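Local coordinates for protein 361aa long hypothetical D-aminopeptidase (Pyrococcus horikoshii, PDB 2DRH) that probably acts as an aminopeptidase of the S58 peptidase family, although its activity and substrate remain unestablished, at residues Lys38-Ile42 with Gly335-His339; Ile21-Val27 with Ile243-Asp247. All blocks are in the same frame, centred on the assembly; numbering follows the deposited sequence.

In the fold
Interaction 1 (38-42 with 335-339) and interaction 2 (21-27 with 243-247) lie on opposite sides of the chain's centre, their own centres about 37 Å apart. The first is peripheral and partly buried, its centre about 27 Å from the centre of the chain: two loops meet through backbone and carboxylate hydrogen bonds, close to a second subunit. The second is buried, its centre about 12 Å from that of the chain, where a 3-10 segment and turn rest on strand 240-246 through aliphatic groups. Strand 28-36 connects the two, for it follows residues 21-27 and precedes residues 38-42. The areas buried are nearly equal, 286 and 285 Å², so the contacts differ in chemistry rather than in extent.

Interaction 1. Residues Lys38-Ile42 with Gly335-His339; sequences KGKLI and GRDNH
Leu41 and Asp337 make the straighter of the two hydrogen bonds between the loop joining strands 28-36 and 48-56 and the loop joining strands 333-334 and 340-341: the backbone N of Leu41 reaches Asp337 OD1 at 2.9 Å with an N-H...O angle of 156°. The donor comes from above the carboxylate, 54° out of its plane. A second, weak bond, strongly bent, runs from the backbone N of Asp337 to Gly39 O. Asp337 thus receives through its side chain and donates through its main chain, and the CA atoms of Lys40 and Asp337 lie 4.1 Å apart.

The tight part lies around Leu41. Its CB sits 3.5 Å from Asp337 OD1, while CG, anti to the backbone N (chi1 169°), carries CD1 to within 3.8 Å of Arg336 CB. Arg336 NH1 holds the other carboxylate oxygen, Asp337 OD2, in a salt bridge of 2.8 Å. That oxygen lies in the guanidinium plane, and His339 CE1 covers one face of the same group. Arg336 NE and NH2 bond to Ser139 O and to Val124 O of the second subunit; Leu41 also packs on that Val124.

Toward solvent the contact loosens. The exposed Lys40 brings its CA and the aliphatic part of its side chain near Asp337 OD1, but its NZ remains 5.3 Å from Asp337 OD1, too far for a salt bridge. The exposed Asn338 brings OD1 to 3.4 Å from Gly39 CA, a mere touch.

With one oxygen on an amide and the other on a guanidinium, the Asp337 carboxylate is fixed in its rotation, and the nearby positive charges would probably favour its ionised form; it couples the 38-42 loop to an arginine that also reaches across the subunit boundary.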
loop_
_atom_site.group_PDB
_atom_site.type_symbol
_atom_site.label_atom_id
_atom_site.label_comp_id
_atom_site.label_asym_id
_atom_site.label_seq_id
_atom_site.Cartn_x
_atom_site.Cartn_y
_atom_site.Cartn_z
ATOM N N LYS A 38 -10.149 41.640 -11.767
ATOM C CA LYS A 38 -9.202 42.093 -10.766
ATOM C C LYS A 38 -9.962 42.612 -9.549
ATOM O O LYS A 38 -11.161 42.872 -9.624
ATOM C CB LYS A 38 -8.338 43.213 -11.346
ATOM C CG LYS A 38 -9.157 44.400 -11.836
ATOM C CD LYS A 38 -8.289 45.550 -12.338
ATOM C CE LYS A 38 -9.161 46.704 -12.833
ATOM N NZ LYS A 38 -8.362 47.858 -13.335
ATOM N N GLY A 39 -9.255 42.750 -8.433
ATOM C CA GLY A 39 -9.870 43.258 -7.224
ATOM C C GLY A 39 -10.646 42.262 -6.391
ATOM O O GLY A 39 -10.451 41.049 -6.479
ATOM N N LYS A 40 -11.529 42.806 -5.563
ATOM C CA LYS A 40 -12.382 42.043 -4.662
ATOM C C LYS A 40 -12.865 40.728 -5.263
ATOM O O LYS A 40 -13.158 40.645 -6.455
ATOM C CB LYS A 40 -13.583 42.912 -4.283
ATOM C CG LYS A 40 -13.802 43.109 -2.795
ATOM C CD LYS A 40 -14.699 42.033 -2.225
ATOM C CE LYS A 40 -15.194 42.406 -0.833
ATOM N NZ LYS A 40 -16.231 41.443 -0.359
ATOM N N LEU A 41 -12.951 39.696 -4.434
ATOM C CA LEU A 41 -13.423 38.403 -4.906
ATOM C C LEU A 41 -14.941 38.393 -5.026
ATOM O O LEU A 41 -15.648 38.760 -4.092
ATOM C CB LEU A 41 -12.996 37.285 -3.951
ATOM C CG LEU A 41 -13.648 35.923 -4.213
ATOM C CD1 LEU A 41 -13.174 35.369 -5.554
ATOM C CD2 LEU A 41 -13.298 34.964 -3.086
ATOM N N ILE A 42 -15.433 37.997 -6.193
ATOM C CA ILE A 42 -16.864 37.884 -6.423
ATOM C C ILE A 42 -17.030 36.417 -6.781
ATOM O O ILE A 42 -16.956 36.046 -7.955
ATOM C CB ILE A 42 -17.348 38.767 -7.603
ATOM C CG1 ILE A 42 -17.118 40.247 -7.283
ATOM C CG2 ILE A 42 -18.837 38.520 -7.859
ATOM C CD1 ILE A 42 -17.545 41.191 -8.389
ATOM N N GLY A 335 -4.464 38.786 -7.904
ATOM C CA GLY A 335 -5.647 37.958 -8.038
ATOM C C GLY A 335 -6.790 38.416 -7.161
ATOM O O GLY A 335 -6.871 39.585 -6.790
ATOM N N ARG A 336 -7.675 37.485 -6.827
ATOM C CA ARG A 336 -8.835 37.787 -5.999
ATOM C C ARG A 336 -8.446 38.529 -4.733
ATOM O O ARG A 336 -7.403 38.261 -4.141
ATOM C CB ARG A 336 -9.590 36.494 -5.660
ATOM C CG ARG A 336 -8.819 35.475 -4.827
ATOM C CD ARG A 336 -9.151 35.617 -3.347
ATOM N NE ARG A 336 -8.822 34.410 -2.589
ATOM C CZ ARG A 336 -9.130 34.227 -1.307
ATOM N NH1 ARG A 336 -9.777 35.178 -0.635
ATOM N NH2 ARG A 336 -8.796 33.094 -0.697
ATOM N N ASP A 337 -9.294 39.467 -4.327
ATOM C CA ASP A 337 -9.054 40.287 -3.141
ATOM C C ASP A 337 -7.704 40.988 -3.182
ATOM O O ASP A 337 -7.057 41.169 -2.150
ATOM C CB ASP A 337 -9.157 39.451 -1.864
ATOM C CG ASP A 337 -10.562 38.956 -1.611
ATOM O OD1 ASP A 337 -11.518 39.706 -1.912
ATOM O OD2 ASP A 337 -10.713 37.825 -1.102
ATOM N N ASN A 338 -7.283 41.379 -4.379
ATOM C CA ASN A 338 -6.016 42.071 -4.554
ATOM C C ASN A 338 -4.814 41.304 -4.006
ATOM O O ASN A 338 -3.759 41.891 -3.746
ATOM C CB ASN A 338 -6.081 43.456 -3.907
ATOM C CG ASN A 338 -7.138 44.338 -4.537
ATOM O OD1 ASN A 338 -7.133 44.560 -5.750
ATOM N ND2 ASN A 338 -8.055 44.847 -3.716
ATOM N N HIS A 339 -4.974 39.997 -3.819
ATOM C CA HIS A 339 -3.872 39.171 -3.341
ATOM C C HIS A 339 -2.792 39.199 -4.428
ATOM O O HIS A 339 -3.110 39.231 -5.620
ATOM C CB HIS A 339 -4.351 37.733 -3.127
ATOM C CG HIS A 339 -5.136 37.535 -1.868
ATOM N ND1 HIS A 339 -5.791 36.357 -1.579
ATOM C CD2 HIS A 339 -5.339 38.349 -0.804
ATOM C CE1 HIS A 339 -6.361 36.453 -0.390
ATOM N NE2 HIS A 339 -6.101 37.650 0.101
#

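Interaction 2. Residues Ile21-Val27 with Ile243-Asp247; sequences ITDVKGV and IIATD
Ile21, Val24 and Val27 converge on the methyl of Ala245, and this apolar group accounts for much of the contact. Ile21 CG1 comes within 3.7 Å of Ala245 CB, placed there by a first torsion that sets it anti to the backbone N (chi1 -170°). The chain continues extended, so that CD1 reaches Ile243 CG2 at 4.2 Å. Val27 CG2 approaches the same Ala245 methyl at 4.2 Å, and Val24 CG2 completes the cluster.

Side chain also meets backbone. Val24 straddles the end of the strand: CG2 lies 3.7 Å from Ala245 O, whereas CG1 rests 4.0 Å from Thr246 C. Replacing Val24 by glycine would probably open a gap over the Ala245-Thr246 peptide and deprive the Ala245 methyl of one of its neighbours.

The polar part of the contact is formed by Lys25 and Asp247, whose side chains cross at about a right angle. Lys25, bent at chi2 and chi4, lays CE 3.4 Å from Asp247 CB. The charged ends do not pair, since Lys25 NZ and Asp247 OD2 remain 4.8 Å apart; NZ bonds instead to Thr286 OG1, and Asp247 OD1 accepts from Thr200 N.

Within the 21-27 segment a type II beta turn from Val24 to Val27 is closed by the bond of Val27 N to Val24 O, 3.0 Å long. Gly26 fits its third position with a positive phi of 103°.

Strand 240-246 is paired along both edges, antiparallel with 198-207 and parallel with 278-285, and residues 21-27 lie over the face on which the Ala245 methyl points toward them. The arrangement is that of an N-terminal loop, with a 3-10 segment and a type II turn, laid over the face of a mixed beta-sheet and leading into strand 28-36.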
loop_
_atom_site.group_PDB
_atom_site.type_symbol
_atom_site.label_atom_id
_atom_site.label_comp_id
_atom_site.label_asym_id
_atom_site.label_seq_id
_atom_site.Cartn_x
_atom_site.Cartn_y
_atom_site.Cartn_z
ATOM N N ILE A 21 10.495 18.178 -20.285
ATOM C CA ILE A 21 9.987 16.812 -20.311
ATOM C C ILE A 21 9.823 16.277 -21.742
ATOM O O ILE A 21 9.904 15.071 -21.972
ATOM C CB ILE A 21 8.637 16.712 -19.569
ATOM C CG1 ILE A 21 8.248 15.246 -19.400
ATOM C CG2 ILE A 21 7.560 17.485 -20.327
ATOM C CD1 ILE A 21 7.006 15.030 -18.544
ATOM N N THR A 22 9.602 17.177 -22.697
ATOM C CA THR A 22 9.426 16.791 -24.097
ATOM C C THR A 22 10.722 16.336 -24.769
ATOM O O THR A 22 10.733 16.033 -25.964
ATOM C CB THR A 22 8.821 17.932 -24.925
ATOM O OG1 THR A 22 9.559 19.134 -24.687
ATOM C CG2 THR A 22 7.367 18.147 -24.551
ATOM N N ASP A 23 11.815 16.310 -24.012
ATOM C CA ASP A 23 13.075 15.831 -24.564
ATOM C C ASP A 23 12.890 14.327 -24.695
ATOM O O ASP A 23 13.674 13.638 -25.347
ATOM C CB ASP A 23 14.255 16.154 -23.642
ATOM C CG ASP A 23 14.773 17.565 -23.842
ATOM O OD1 ASP A 23 14.885 17.984 -25.010
ATOM O OD2 ASP A 23 15.080 18.251 -22.846
ATOM N N VAL A 24 11.841 13.824 -24.049
ATOM C CA VAL A 24 11.499 12.410 -24.145
ATOM C C VAL A 24 10.675 12.410 -25.431
ATOM O O VAL A 24 9.523 12.847 -25.443
ATOM C CB VAL A 24 10.634 11.948 -22.947
ATOM C CG1 VAL A 24 10.253 10.481 -23.106
ATOM C CG2 VAL A 24 11.406 12.141 -21.645
ATOM N N LYS A 25 11.288 11.953 -26.518
ATOM C CA LYS A 25 10.645 11.944 -27.827
ATOM C C LYS A 25 9.211 11.429 -27.814
ATOM O O LYS A 25 8.932 10.337 -27.312
ATOM C CB LYS A 25 11.475 11.123 -28.825
ATOM C CG LYS A 25 11.451 9.623 -28.584
ATOM C CD LYS A 25 12.363 9.216 -27.433
ATOM C CE LYS A 25 12.047 7.810 -26.942
ATOM N NZ LYS A 25 10.720 7.779 -26.256
ATOM N N GLY A 26 8.307 12.223 -28.377
ATOM C CA GLY A 26 6.913 11.828 -28.434
ATOM C C GLY A 26 6.051 12.532 -27.405
ATOM O O GLY A 26 4.867 12.774 -27.646
ATOM N N VAL A 27 6.636 12.859 -26.255
ATOM C CA VAL A 27 5.893 13.545 -25.199
ATOM C C VAL A 27 5.570 14.966 -25.649
ATOM O O VAL A 27 6.403 15.636 -26.255
ATOM C CB VAL A 27 6.707 13.585 -23.874
ATOM C CG1 VAL A 27 5.986 14.432 -22.824
ATOM C CG2 VAL A 27 6.901 12.170 -23.353
ATOM N N ILE A 243 5.233 15.118 -12.689
ATOM C CA ILE A 243 5.026 14.177 -13.783
ATOM C C ILE A 243 6.384 13.793 -14.342
ATOM O O ILE A 243 7.134 14.641 -14.828
ATOM C CB ILE A 243 4.169 14.798 -14.908
ATOM C CG1 ILE A 243 2.829 15.274 -14.339
ATOM C CG2 ILE A 243 3.935 13.772 -16.020
ATOM C CD1 ILE A 243 1.992 14.168 -13.724
ATOM N N ILE A 244 6.698 12.509 -14.263
ATOM C CA ILE A 244 7.975 12.019 -14.749
ATOM C C ILE A 244 7.802 11.179 -16.008
ATOM O O ILE A 244 6.900 10.337 -16.097
ATOM C CB ILE A 244 8.683 11.143 -13.696
ATOM C CG1 ILE A 244 8.620 11.810 -12.317
ATOM C CG2 ILE A 244 10.128 10.896 -14.119
ATOM C CD1 ILE A 244 9.209 13.190 -12.266
ATOM N N ALA A 245 8.669 11.420 -16.983
ATOM C CA ALA A 245 8.643 10.668 -18.233
ATOM C C ALA A 245 10.057 10.182 -18.528
ATOM O O ALA A 245 11.034 10.860 -18.203
ATOM C CB ALA A 245 8.143 11.548 -19.375
ATOM N N THR A 246 10.159 9.002 -19.135
ATOM C CA THR A 246 11.452 8.433 -19.496
ATOM C C THR A 246 11.302 7.489 -20.676
ATOM O O THR A 246 10.224 6.938 -20.909
ATOM C CB THR A 246 12.091 7.642 -18.329
ATOM O OG1 THR A 246 13.373 7.141 -18.738
ATOM C CG2 THR A 246 11.210 6.462 -17.923
ATOM N N ASP A 247 12.383 7.314 -21.428
ATOM C CA ASP A 247 12.366 6.416 -22.571
ATOM C C ASP A 247 13.066 5.108 -22.195
ATOM O O ASP A 247 13.331 4.257 -23.042
ATOM C CB ASP A 247 13.039 7.081 -23.779
ATOM C CG ASP A 247 14.507 7.419 -23.537
ATOM O OD1 ASP A 247 14.923 7.541 -22.367
ATOM O OD2 ASP A 247 15.246 7.583 -24.534
#